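Local coordinates for inulin fructotransferase (Bacillus sp. snu-7, PDB 2INU), which probably depolymerises inulin by splitting off its terminal difructosyl units through intramolecular fructosyl transfer, releasing difructose dianhydride III, at residues A[277-282]-A[294-299]; A[58-63]-A[80-85]; A[222-227]-A[248-253]; A[377-382]-A[397-402]. All coordinates share one frame; numbering follows the deposited sequence.

Contact 1 of 4, residues A[277-282]-A[294-299]; sequences PGMLRL and NHIRRT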
loop_
_atom_site.group_PDB
_atom_site.type_symbol
_atom_site.label_atom_id
_atom_site.label_comp_id
_atom_site.label_asym_id
_atom_site.label_seq_id
_atom_site.Cartn_x
_atom_site.Cartn_y
_atom_site.Cartn_z
ATOM N N PRO A 277 -5.955 27.491 1.067
ATOM C CA PRO A 277 -6.044 27.380 2.520
ATOM C C PRO A 277 -6.878 26.150 2.882
ATOM O O PRO A 277 -7.759 25.749 2.127
ATOM C CB PRO A 277 -6.743 28.678 2.896
ATOM C CG PRO A 277 -6.090 29.652 1.985
ATOM C CD PRO A 277 -5.981 28.914 0.657
ATOM N N GLY A 278 -6.573 25.548 4.026
ATOM C CA GLY A 278 -7.308 24.380 4.486
ATOM C C GLY A 278 -7.249 23.122 3.627
ATOM O O GLY A 278 -8.279 22.619 3.177
HETATM N N MSE A 279 -6.048 22.590 3.422
HETATM C CA MSE A 279 -5.858 21.375 2.627
HETATM C C MSE A 279 -6.229 20.151 3.462
HETATM O O MSE A 279 -6.724 19.146 2.938
HETATM C CB MSE A 279 -4.392 21.269 2.162
HETATM C CG MSE A 279 -3.974 22.350 1.192
HETATM SE SE MSE A 279 -2.067 22.572 1.005
HETATM C CE MSE A 279 -1.510 20.721 0.963
ATOM N N LEU A 280 -5.999 20.257 4.767
ATOM C CA LEU A 280 -6.274 19.181 5.713
ATOM C C LEU A 280 -7.235 19.758 6.752
ATOM O O LEU A 280 -6.856 20.634 7.532
ATOM C CB LEU A 280 -4.970 18.751 6.399
ATOM C CG LEU A 280 -5.261 17.151 6.838
ATOM C CD1 LEU A 280 -4.013 16.685 6.761
ATOM C CD2 LEU A 280 -5.865 17.156 8.054
ATOM N N ARG A 281 -8.470 19.264 6.779
ATOM C CA ARG A 281 -9.460 19.789 7.718
ATOM C C ARG A 281 -10.127 18.791 8.662
ATOM O O ARG A 281 -10.657 17.764 8.243
ATOM C CB ARG A 281 -10.552 20.536 6.957
ATOM C CG ARG A 281 -10.035 21.592 5.996
ATOM C CD ARG A 281 -11.188 22.429 5.460
ATOM N NE ARG A 281 -10.861 23.069 4.189
ATOM C CZ ARG A 281 -11.736 23.742 3.447
ATOM N NH1 ARG A 281 -12.992 23.863 3.852
ATOM N NH2 ARG A 281 -11.359 24.293 2.301
ATOM N N LEU A 282 -10.095 19.117 9.948
ATOM C CA LEU A 282 -10.728 18.308 10.986
ATOM C C LEU A 282 -11.795 19.219 11.576
ATOM O O LEU A 282 -11.543 20.064 12.436
ATOM C CB LEU A 282 -9.722 17.864 12.050
ATOM C CG LEU A 282 -9.373 16.375 11.925
ATOM C CD1 LEU A 282 -8.757 16.091 10.567
ATOM C CD2 LEU A 282 -8.421 15.966 13.038
ATOM N N ASN A 294 3.260 13.121 7.139
ATOM C CA ASN A 294 2.720 13.575 5.859
ATOM C C ASN A 294 3.523 14.759 5.334
ATOM O O ASN A 294 4.035 15.570 6.109
ATOM C CB ASN A 294 1.267 14.041 6.015
ATOM C CG ASN A 294 0.359 12.964 6.563
ATOM O OD1 ASN A 294 0.037 11.988 5.878
ATOM N ND2 ASN A 294 -0.048 13.125 7.816
ATOM N N HIS A 295 3.631 14.862 4.014
ATOM C CA HIS A 295 4.322 16.000 3.424
ATOM C C HIS A 295 3.232 16.930 2.941
ATOM O O HIS A 295 2.443 16.585 2.062
ATOM C CB HIS A 295 5.206 15.606 2.247
ATOM C CG HIS A 295 6.158 16.681 1.841
ATOM N ND1 HIS A 295 5.763 17.839 1.218
ATOM C CD2 HIS A 295 7.519 16.735 1.894
ATOM C CE1 HIS A 295 6.823 18.562 0.897
ATOM N NE2 HIS A 295 7.899 17.902 1.302
ATOM N N ILE A 296 3.193 18.115 3.533
ATOM C CA ILE A 296 2.172 19.097 3.211
ATOM C C ILE A 296 2.759 20.313 2.512
ATOM O O ILE A 296 3.500 21.093 3.101
ATOM C CB ILE A 296 1.454 19.494 4.508
ATOM C CG1 ILE A 296 0.991 18.211 5.211
ATOM C CG2 ILE A 296 0.278 20.407 4.220
ATOM C CD1 ILE A 296 0.725 18.354 6.681
ATOM N N ARG A 297 2.423 20.454 1.235
ATOM C CA ARG A 297 2.918 21.544 0.417
ATOM C C ARG A 297 1.820 22.429 -0.137
ATOM O O ARG A 297 0.985 22.005 -0.940
ATOM C CB ARG A 297 3.785 20.988 -0.723
ATOM C CG ARG A 297 3.760 21.807 -2.013
ATOM C CD ARG A 297 4.228 23.218 -1.789
ATOM N NE ARG A 297 5.147 23.661 -2.829
ATOM C CZ ARG A 297 6.110 24.558 -2.636
ATOM N NH1 ARG A 297 6.280 25.111 -1.437
ATOM N NH2 ARG A 297 6.915 24.896 -3.640
ATOM N N ARG A 298 1.847 23.677 0.310
ATOM C CA ARG A 298 0.887 24.673 -0.121
ATOM C C ARG A 298 1.623 25.642 -1.037
ATOM O O ARG A 298 2.749 26.059 -0.727
ATOM C CB ARG A 298 0.337 25.419 1.094
ATOM C CG ARG A 298 -0.337 26.747 0.783
ATOM C CD ARG A 298 -1.617 26.545 0.001
ATOM N NE ARG A 298 -1.856 27.651 -0.915
ATOM C CZ ARG A 298 -2.296 28.852 -0.554
ATOM N NH1 ARG A 298 -2.558 29.118 0.718
ATOM N NH2 ARG A 298 -2.468 29.791 -1.473
ATOM N N THR A 299 1.017 25.975 -2.172
ATOM C CA THR A 299 1.647 26.910 -3.090
ATOM C C THR A 299 0.544 27.604 -3.870
ATOM O O THR A 299 -0.644 27.435 -3.571
ATOM C CB THR A 299 2.638 26.202 -4.052
ATOM O OG1 THR A 299 3.347 27.183 -4.820
ATOM C CG2 THR A 299 1.898 25.265 -4.989
#

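Contact 2 of 4, residues A[58-63]-A[80-85]; sequences AAIIIP and LTIAGF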
loop_
_atom_site.group_PDB
_atom_site.type_symbol
_atom_site.label_atom_id
_atom_site.label_comp_id
_atom_site.label_asym_id
_atom_site.label_seq_id
_atom_site.Cartn_x
_atom_site.Cartn_y
_atom_site.Cartn_z
ATOM N N ALA A 58 -21.531 -12.746 -9.593
ATOM C CA ALA A 58 -20.970 -12.949 -10.906
ATOM C C ALA A 58 -19.953 -11.887 -11.234
ATOM O O ALA A 58 -19.764 -10.928 -10.485
ATOM C CB ALA A 58 -22.079 -12.952 -11.942
ATOM N N ALA A 59 -19.295 -12.075 -12.367
ATOM C CA ALA A 59 -18.294 -11.139 -12.826
ATOM C C ALA A 59 -18.683 -10.646 -14.208
ATOM O O ALA A 59 -19.036 -11.432 -15.089
ATOM C CB ALA A 59 -16.930 -11.809 -12.873
ATOM N N ILE A 60 -18.642 -9.331 -14.371
ATOM C CA ILE A 60 -18.948 -8.691 -15.639
ATOM C C ILE A 60 -17.648 -8.054 -16.109
ATOM O O ILE A 60 -17.109 -7.154 -15.464
ATOM C CB ILE A 60 -20.043 -7.615 -15.471
ATOM C CG1 ILE A 60 -21.350 -8.277 -15.005
ATOM C CG2 ILE A 60 -20.261 -6.879 -16.786
ATOM C CD1 ILE A 60 -22.460 -7.304 -14.691
ATOM N N ILE A 61 -17.143 -8.554 -17.231
ATOM C CA ILE A 61 -15.886 -8.091 -17.813
ATOM C C ILE A 61 -16.114 -7.026 -18.881
ATOM O O ILE A 61 -16.966 -7.208 -19.765
ATOM C CB ILE A 61 -15.137 -9.265 -18.477
ATOM C CG1 ILE A 61 -14.973 -10.411 -17.480
ATOM C CG2 ILE A 61 -13.802 -8.796 -19.020
ATOM C CD1 ILE A 61 -14.261 -10.035 -16.203
ATOM N N ILE A 62 -15.362 -5.926 -18.820
ATOM C CA ILE A 62 -15.526 -4.884 -19.827
ATOM C C ILE A 62 -14.254 -4.757 -20.669
ATOM O O ILE A 62 -13.266 -4.154 -20.245
ATOM C CB ILE A 62 -15.859 -3.525 -19.185
ATOM C CG1 ILE A 62 -17.158 -3.617 -18.385
ATOM C CG2 ILE A 62 -15.951 -2.442 -20.248
ATOM C CD1 ILE A 62 -17.436 -2.402 -17.528
ATOM N N PRO A 63 -14.258 -5.364 -21.866
ATOM C CA PRO A 63 -13.154 -5.365 -22.836
ATOM C C PRO A 63 -12.624 -3.970 -23.197
ATOM O O PRO A 63 -13.321 -2.969 -23.039
ATOM C CB PRO A 63 -13.775 -6.051 -24.045
ATOM C CG PRO A 63 -14.600 -7.107 -23.404
ATOM C CD PRO A 63 -15.260 -6.387 -22.225
ATOM N N LEU A 80 -20.838 -8.739 -6.591
ATOM C CA LEU A 80 -20.828 -8.450 -8.030
ATOM C C LEU A 80 -19.486 -7.803 -8.338
ATOM O O LEU A 80 -19.069 -6.863 -7.654
ATOM C CB LEU A 80 -22.054 -7.623 -8.418
ATOM C CG LEU A 80 -22.306 -7.446 -9.916
ATOM C CD1 LEU A 80 -22.745 -8.760 -10.546
ATOM C CD2 LEU A 80 -23.343 -6.363 -10.163
ATOM N N THR A 81 -18.806 -8.332 -9.348
ATOM C CA THR A 81 -17.519 -7.808 -9.760
ATOM C C THR A 81 -17.605 -7.260 -11.173
ATOM O O THR A 81 -17.970 -7.988 -12.099
ATOM C CB THR A 81 -16.420 -8.900 -9.763
ATOM O OG1 THR A 81 -16.061 -9.250 -8.419
ATOM C CG2 THR A 81 -15.174 -8.389 -10.510
ATOM N N ILE A 82 -17.276 -5.987 -11.337
ATOM C CA ILE A 82 -17.278 -5.387 -12.654
ATOM C C ILE A 82 -15.829 -4.977 -12.841
ATOM O O ILE A 82 -15.308 -4.132 -12.115
ATOM C CB ILE A 82 -18.209 -4.168 -12.719
ATOM C CG1 ILE A 82 -19.649 -4.607 -12.451
ATOM C CG2 ILE A 82 -18.116 -3.505 -14.096
ATOM C CD1 ILE A 82 -20.649 -3.492 -12.358
ATOM N N ALA A 83 -15.172 -5.619 -13.797
ATOM C CA ALA A 83 -13.766 -5.364 -14.052
ATOM C C ALA A 83 -13.415 -5.133 -15.513
ATOM O O ALA A 83 -14.070 -5.662 -16.420
ATOM C CB ALA A 83 -12.949 -6.518 -13.504
ATOM N N GLY A 84 -12.369 -4.336 -15.722
ATOM C CA GLY A 84 -11.900 -4.039 -17.061
ATOM C C GLY A 84 -10.431 -4.386 -17.148
ATOM O O GLY A 84 -9.945 -5.167 -16.333
ATOM N N PHE A 85 -9.726 -3.823 -18.125
ATOM C CA PHE A 85 -8.303 -4.103 -18.287
ATOM C C PHE A 85 -7.436 -2.861 -18.089
ATOM O O PHE A 85 -6.229 -2.909 -18.337
ATOM C CB PHE A 85 -8.005 -4.683 -19.681
ATOM C CG PHE A 85 -8.670 -5.986 -19.958
ATOM C CD1 PHE A 85 -10.033 -6.038 -20.229
ATOM C CD2 PHE A 85 -7.931 -7.168 -19.971
ATOM C CE1 PHE A 85 -10.651 -7.255 -20.514
ATOM C CE2 PHE A 85 -8.543 -8.385 -20.255
ATOM C CZ PHE A 85 -9.901 -8.422 -20.526
#

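Contact 3 of 4, residues A[222-227]-A[248-253]; sequences GNHMGA and NLFPRG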
loop_
_atom_site.group_PDB
_atom_site.type_symbol
_atom_site.label_atom_id
_atom_site.label_comp_id
_atom_site.label_asym_id
_atom_site.label_seq_id
_atom_site.Cartn_x
_atom_site.Cartn_y
_atom_site.Cartn_z
ATOM N N GLY A 222 -2.710 4.241 -1.432
ATOM C CA GLY A 222 -2.151 4.092 -2.767
ATOM C C GLY A 222 -2.869 4.805 -3.901
ATOM O O GLY A 222 -2.623 4.508 -5.073
ATOM N N ASN A 223 -3.733 5.762 -3.567
ATOM C CA ASN A 223 -4.483 6.495 -4.584
ATOM C C ASN A 223 -3.856 7.820 -5.030
ATOM O O ASN A 223 -3.076 8.434 -4.298
ATOM C CB ASN A 223 -5.905 6.785 -4.099
ATOM C CG ASN A 223 -6.636 5.540 -3.627
ATOM O OD1 ASN A 223 -7.101 4.735 -4.575
ATOM N ND2 ASN A 223 -6.774 5.302 -2.426
ATOM N N HIS A 224 -4.228 8.242 -6.241
ATOM C CA HIS A 224 -3.788 9.497 -6.871
ATOM C C HIS A 224 -5.046 10.369 -6.999
ATOM O O HIS A 224 -5.909 10.056 -7.820
ATOM C CB HIS A 224 -3.284 9.230 -8.297
ATOM C CG HIS A 224 -1.850 8.828 -8.399
ATOM N ND1 HIS A 224 -0.797 9.699 -8.214
ATOM C CD2 HIS A 224 -1.266 7.640 -8.769
ATOM C CE1 HIS A 224 0.350 9.091 -8.461
ATOM N NE2 HIS A 224 0.085 7.844 -8.799
HETATM N N MSE A 225 -5.187 11.444 -6.224
HETATM C CA MSE A 225 -6.412 12.270 -6.350
HETATM C C MSE A 225 -6.228 13.775 -6.561
HETATM O O MSE A 225 -5.363 14.420 -5.955
HETATM C CB MSE A 225 -7.324 12.117 -5.125
HETATM C CG MSE A 225 -7.687 10.677 -4.788
HETATM SE SE MSE A 225 -8.771 10.634 -3.197
HETATM C CE MSE A 225 -8.005 9.103 -2.350
ATOM N N GLY A 226 -7.103 14.320 -7.401
ATOM C CA GLY A 226 -7.127 15.739 -7.710
ATOM C C GLY A 226 -8.587 16.098 -7.943
ATOM O O GLY A 226 -9.237 15.534 -8.825
ATOM N N ALA A 227 -9.111 17.030 -7.151
ATOM C CA ALA A 227 -10.520 17.421 -7.256
ATOM C C ALA A 227 -10.773 18.797 -7.869
ATOM O O ALA A 227 -9.993 19.289 -8.694
ATOM C CB ALA A 227 -11.166 17.357 -5.886
ATOM N N ASN A 248 -1.273 10.078 -2.886
ATOM C CA ASN A 248 -0.618 11.248 -3.447
ATOM C C ASN A 248 -1.746 12.162 -3.890
ATOM O O ASN A 248 -2.316 11.992 -4.967
ATOM C CB ASN A 248 0.256 10.858 -4.635
ATOM C CG ASN A 248 1.236 11.951 -5.015
ATOM O OD1 ASN A 248 0.847 13.097 -5.214
ATOM N ND2 ASN A 248 2.516 11.603 -5.106
ATOM N N LEU A 249 -2.083 13.109 -3.025
ATOM C CA LEU A 249 -3.158 14.046 -3.289
ATOM C C LEU A 249 -2.600 15.349 -3.816
ATOM O O LEU A 249 -1.835 16.041 -3.148
ATOM C CB LEU A 249 -3.957 14.290 -2.014
ATOM C CG LEU A 249 -4.335 12.986 -1.313
ATOM C CD1 LEU A 249 -5.047 13.294 -0.018
ATOM C CD2 LEU A 249 -5.210 12.143 -2.230
ATOM N N PHE A 250 -3.000 15.683 -5.030
ATOM C CA PHE A 250 -2.512 16.889 -5.677
ATOM C C PHE A 250 -3.617 17.891 -5.971
ATOM O O PHE A 250 -4.798 17.638 -5.720
ATOM C CB PHE A 250 -1.765 16.493 -6.953
ATOM C CG PHE A 250 -2.454 15.419 -7.733
ATOM C CD1 PHE A 250 -3.549 15.722 -8.541
ATOM C CD2 PHE A 250 -2.026 14.093 -7.649
ATOM C CE1 PHE A 250 -4.200 14.724 -9.254
ATOM C CE2 PHE A 250 -2.682 13.086 -8.368
ATOM C CZ PHE A 250 -3.765 13.409 -9.167
ATOM N N PRO A 251 -3.240 19.059 -6.486
ATOM C CA PRO A 251 -4.166 20.130 -6.815
ATOM C C PRO A 251 -5.612 20.065 -7.271
ATOM O O PRO A 251 -6.091 19.131 -7.922
ATOM C CB PRO A 251 -3.333 20.985 -7.754
ATOM C CG PRO A 251 -2.081 21.053 -6.990
ATOM C CD PRO A 251 -1.859 19.591 -6.543
ATOM N N ARG A 252 -7.037 20.378 -7.276
ATOM C CA ARG A 252 -7.408 21.750 -6.640
ATOM C C ARG A 252 -8.762 21.512 -6.077
ATOM O O ARG A 252 -9.709 22.229 -6.395
ATOM C CB ARG A 252 -7.378 22.697 -7.837
ATOM C CG ARG A 252 -8.349 22.454 -8.931
ATOM C CD ARG A 252 -8.172 23.447 -10.175
ATOM N NE ARG A 252 -6.856 23.783 -10.632
ATOM C CZ ARG A 252 -6.245 23.145 -11.610
ATOM N NH1 ARG A 252 -6.829 22.136 -12.241
ATOM N NH2 ARG A 252 -5.032 23.538 -11.970
ATOM N N GLY A 253 -8.871 20.516 -5.260
ATOM C CA GLY A 253 -9.987 20.527 -4.320
ATOM C C GLY A 253 -10.026 21.768 -3.448
ATOM O O GLY A 253 -9.090 22.558 -3.454
HETATM O O HOH W 1 -7.547 18.001 -5.079
#

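Contact 4 of 4, residues A[377-382]-A[397-402]; sequences VVLDAS and ITSYSS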
loop_
_atom_site.group_PDB
_atom_site.type_symbol
_atom_site.label_atom_id
_atom_site.label_comp_id
_atom_site.label_asym_id
_atom_site.label_seq_id
_atom_site.Cartn_x
_atom_site.Cartn_y
_atom_site.Cartn_z
ATOM N N VAL A 377 2.243 27.579 14.262
ATOM C CA VAL A 377 1.116 27.062 15.002
ATOM C C VAL A 377 0.359 28.188 15.669
ATOM O O VAL A 377 0.949 29.094 16.258
ATOM C CB VAL A 377 1.572 26.056 16.079
ATOM C CG1 VAL A 377 0.363 25.385 16.704
ATOM C CG2 VAL A 377 2.505 25.028 15.472
ATOM N N VAL A 378 -0.958 28.133 15.558
ATOM C CA VAL A 378 -1.802 29.133 16.176
ATOM C C VAL A 378 -2.873 28.398 16.950
ATOM O O VAL A 378 -3.570 27.537 16.423
ATOM C CB VAL A 378 -2.491 30.043 15.146
ATOM C CG1 VAL A 378 -3.482 30.970 15.844
ATOM C CG2 VAL A 378 -1.458 30.873 14.404
ATOM N N LEU A 379 -2.977 28.730 18.224
ATOM C CA LEU A 379 -3.980 28.126 19.080
ATOM C C LEU A 379 -4.971 29.231 19.363
ATOM O O LEU A 379 -4.647 30.247 19.984
ATOM C CB LEU A 379 -3.362 27.623 20.381
ATOM C CG LEU A 379 -2.146 26.725 20.203
ATOM C CD1 LEU A 379 -2.499 25.612 19.314
ATOM C CD2 LEU A 379 -1.014 27.256 19.784
ATOM N N ASP A 380 -6.183 29.026 18.876
ATOM C CA ASP A 380 -7.255 29.988 19.023
ATOM C C ASP A 380 -7.709 30.090 20.484
ATOM O O ASP A 380 -7.508 29.160 21.273
ATOM C CB ASP A 380 -8.382 29.569 18.094
ATOM C CG ASP A 380 -9.595 30.443 18.215
ATOM O OD1 ASP A 380 -9.462 31.686 18.265
ATOM O OD2 ASP A 380 -10.706 29.875 18.242
ATOM N N ALA A 381 -8.286 31.234 20.842
ATOM C CA ALA A 381 -8.732 31.496 22.211
ATOM C C ALA A 381 -9.744 30.499 22.781
ATOM O O ALA A 381 -10.019 30.511 23.979
ATOM C CB ALA A 381 -9.293 32.915 22.296
ATOM N N SER A 382 -10.305 29.654 21.922
ATOM C CA SER A 382 -11.279 28.670 22.365
ATOM C C SER A 382 -10.564 27.443 22.894
ATOM O O SER A 382 -11.092 26.719 23.738
ATOM C CB SER A 382 -12.202 28.255 21.212
ATOM O OG SER A 382 -13.014 29.319 20.775
ATOM N N ILE A 397 5.095 30.914 16.949
ATOM C CA ILE A 397 3.952 30.284 17.617
ATOM C C ILE A 397 3.042 31.295 18.335
ATOM O O ILE A 397 3.505 32.061 19.191
ATOM C CB ILE A 397 4.432 29.266 18.672
ATOM C CG1 ILE A 397 5.287 28.191 18.004
ATOM C CG2 ILE A 397 3.243 28.648 19.382
ATOM C CD1 ILE A 397 5.787 27.119 18.954
ATOM N N THR A 398 1.755 31.291 17.992
ATOM C CA THR A 398 0.801 32.188 18.636
ATOM C C THR A 398 -0.191 31.381 19.472
ATOM O O THR A 398 -0.866 30.488 18.960
ATOM C CB THR A 398 -0.019 33.001 17.615
ATOM O OG1 THR A 398 0.848 33.846 16.847
ATOM C CG2 THR A 398 -1.045 33.877 18.341
ATOM N N SER A 399 -0.265 31.695 20.758
ATOM C CA SER A 399 -1.189 31.018 21.646
ATOM C C SER A 399 -2.127 32.057 22.242
ATOM O O SER A 399 -1.687 32.964 22.953
ATOM C CB SER A 399 -0.428 30.297 22.761
ATOM O OG SER A 399 -1.313 29.553 23.590
ATOM N N TYR A 400 -3.417 31.935 21.943
ATOM C CA TYR A 400 -4.403 32.877 22.470
ATOM C C TYR A 400 -5.036 32.287 23.693
ATOM O O TYR A 400 -6.056 32.781 24.186
ATOM C CB TYR A 400 -5.500 33.143 21.463
ATOM C CG TYR A 400 -5.018 33.897 20.274
ATOM C CD1 TYR A 400 -4.414 35.143 20.415
ATOM C CD2 TYR A 400 -5.126 33.353 19.013
ATOM C CE1 TYR A 400 -3.969 35.846 19.321
ATOM C CE2 TYR A 400 -4.682 34.037 17.896
ATOM C CZ TYR A 400 -4.089 35.276 18.059
ATOM O OH TYR A 400 -3.658 35.960 16.961
ATOM N N SER A 401 -4.456 31.197 24.163
ATOM C CA SER A 401 -4.979 30.561 25.344
ATOM C C SER A 401 -3.928 30.839 26.393
ATOM O O SER A 401 -2.925 31.505 26.099
ATOM C CB SER A 401 -5.122 29.070 25.107
ATOM O OG SER A 401 -5.790 28.455 26.198
ATOM N N SER A 402 -4.139 30.340 27.602
ATOM C CA SER A 402 -3.159 30.580 28.634
ATOM C C SER A 402 -2.704 29.300 29.310
ATOM O O SER A 402 -1.789 29.331 30.153
ATOM C CB SER A 402 -3.718 31.555 29.669
ATOM O OG SER A 402 -4.816 30.978 30.366
#

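Contact 1 of 4, residues A[277-282]-A[294-299]
The side chains of selenomethionine Met279 and Arg298 cross at a slant, SE of Met279 lying 3.7 Å from CB of Arg298. The apolar part of the contact centres on the end of Met279. Its chain is extended to SE and then bends (chi3 42°), which turns the methyl group toward the other segment: CE comes within 3.7 Å of CG2 of Ile296. The same CE sits 3.4 Å from the backbone O of Arg297. No hydrogen bond joins the two segments, so van der Waals contact alone carries the interface.

The second kind of contact sets an aliphatic ring carbon against a flat cation. CD of Pro277 lies over one face of the Arg298 guanidinium, 3.4 Å from its NH1. That group is held from its rim: NE of Arg298 donates to O of Thr299 at 2.9 Å, close to the guanidinium plane but above the carbonyl plane, and NH1 forms a salt bridge with Asp315. A leucine in its place would probably leave Asp315 without its mate and remove the flat surface beneath the Pro277 ring.

Met279, just ahead of strand 280-283, meets Ile296 of strand 290-299. The first strand pairs in parallel with 258-260 and 320-323, the second with 271-274 and 328-337, consistent with side chains from two different walls meeting in the packed interior of a parallel beta-helix of the pectate-lyase-like kind.

Contact 2 of 4, residues A[58-63]-A[80-85]
Ala59 and Thr81 lie paired in two parallel strands that run 16° from each other and are laced by four backbone hydrogen bonds. Thr81 N donates to Ala58 O and Ile60 N to Thr81 O, the latter at 2.7 Å and almost straight (171°). Ala83 N bonds to Ile60 O, and Ile62 N to Ala83 O. CA-H...O contacts support the ladder, among them Ala59 CA to Thr81 O at 3.2 Å.

Stacking of strand 58-61 on strand 80-83 builds consecutive rungs of the parallel beta-helix near its N-terminal end, where helix 30-48 covers Ala58, Ile60 and Leu80.

On that face Ile60 and Ile82 are aligned, and CD1 of Ile62 reaches CG2 of Ile82 at 3.7 Å. The other face carries Ile61, whose CG2, anti to the backbone N (chi1 -53° for CG1), touches CE1 of Phe85 at 3.8 Å. The ring meets Ile62 O with its edge, 3.7 Å from CD1, and has CE1 3.9 Å from CA of Pro63. A serine at Phe85 would probably strip Ile61 and Pro63 of this cover and open a gap. Thr81 OG1 is hydrogen-bonded to O of Phe85 of the third subunit, whose side chain packs on Ala59 and Ile61.

Contact 3 of 4, residues A[222-227]-A[248-253]
Met225 and Leu249 sit opposite each other in a short parallel pairing, with Asn248 N bonded to Asn223 O, Met225 N to Asn248 O at 3.2 Å, and Phe250 N to Met225 O at 2.8 Å. Beyond Phe250 the ladder gives way to a water, which accepts from the N atoms of Ala227 and Gly253 and donates to Phe250 O; a weak bond from Arg252 N to Ala227 O lies next to it.

The Phe250 ring folds back over the neighbouring strand. With CG between its backbone N and carbonyl carbon (chi1 42°), one face is laid over Met225 O, which stands 3.3 Å above the ring centre. CE1 reaches CA of Gly226 at 3.5 Å, and a side chain at Gly226 would run into that atom. CE2 of Phe250 approaches the edge of the His224 ring, 3.9 Å from ND1, a buried nitrogen without a partner in the model. On the other face of the strands, selenomethionine Met225 and Leu249 point the same way, CD2 of Leu249 resting 3.6 Å from CB of Met225.

His224, Asn248 and Phe250 all pack on Ala217 of the second subunit, so this pair of adjacent parallel beta-helix rungs forms part of the trimer interface.

Contact 4 of 4, residues A[377-382]-A[397-402]
Tyr400 turns the edge of its ring to Asp380, whose CA lies near the ring plane at 4.0 Å from CD2. One face is occupied from within its own segment by CG2 of Thr398, 3.4 Å above the plane and displaced toward the rim. Val378 comes at a slant, its CG1 3.9 Å from CE2 of Tyr400; this methyl gets there because it is anti to the backbone N (chi1 174°). Nearer the backbone, CB of Tyr400 lies 3.4 Å from N of Ala381, so the base of the side chain fills the bend where the first segment leaves its strand.

Side by side with Thr398, Val378 has CG2 4.1 Å from CB of that residue. On the opposite face of the paired strands, Leu379 lies beside Val377 and Ile397, and these three side chains also touch Val388.

The strands are almost exactly parallel, 3° apart, and Thr398 N to Val377 O, Leu379 N to Thr398 O and Tyr400 N to Leu379 O hold them in register. Direct polar links here are thus made by main chain alone, while the side chains meet through carbon: buried aliphatics toward Val388, and a more exposed aromatic contact at the strand ends of these two C-terminal rungs of the beta-helix.

How the contacts relate
Along the chain the order is contact 2, contact 3, contact 1, contact 4, and the same order runs down the beta-helix: successive centres are about 26, 12 and 19 Å apart, and contacts 2 and 4 about 53 Å. None touches another. Contacts 2, 3 and 4 are parallel pairings of neighbouring rungs, whereas contact 1 joins side chains of two different walls. Strand 271-274 links contacts 3 and 1, pairing with both 248-249 and 290-299. Contacts 1, 2 and 3 reach the second subunit; contact 4 meets no other chain of the trimer. Assembly therefore draws on much of the solenoid's length but leaves this C-terminal pairing to one subunit.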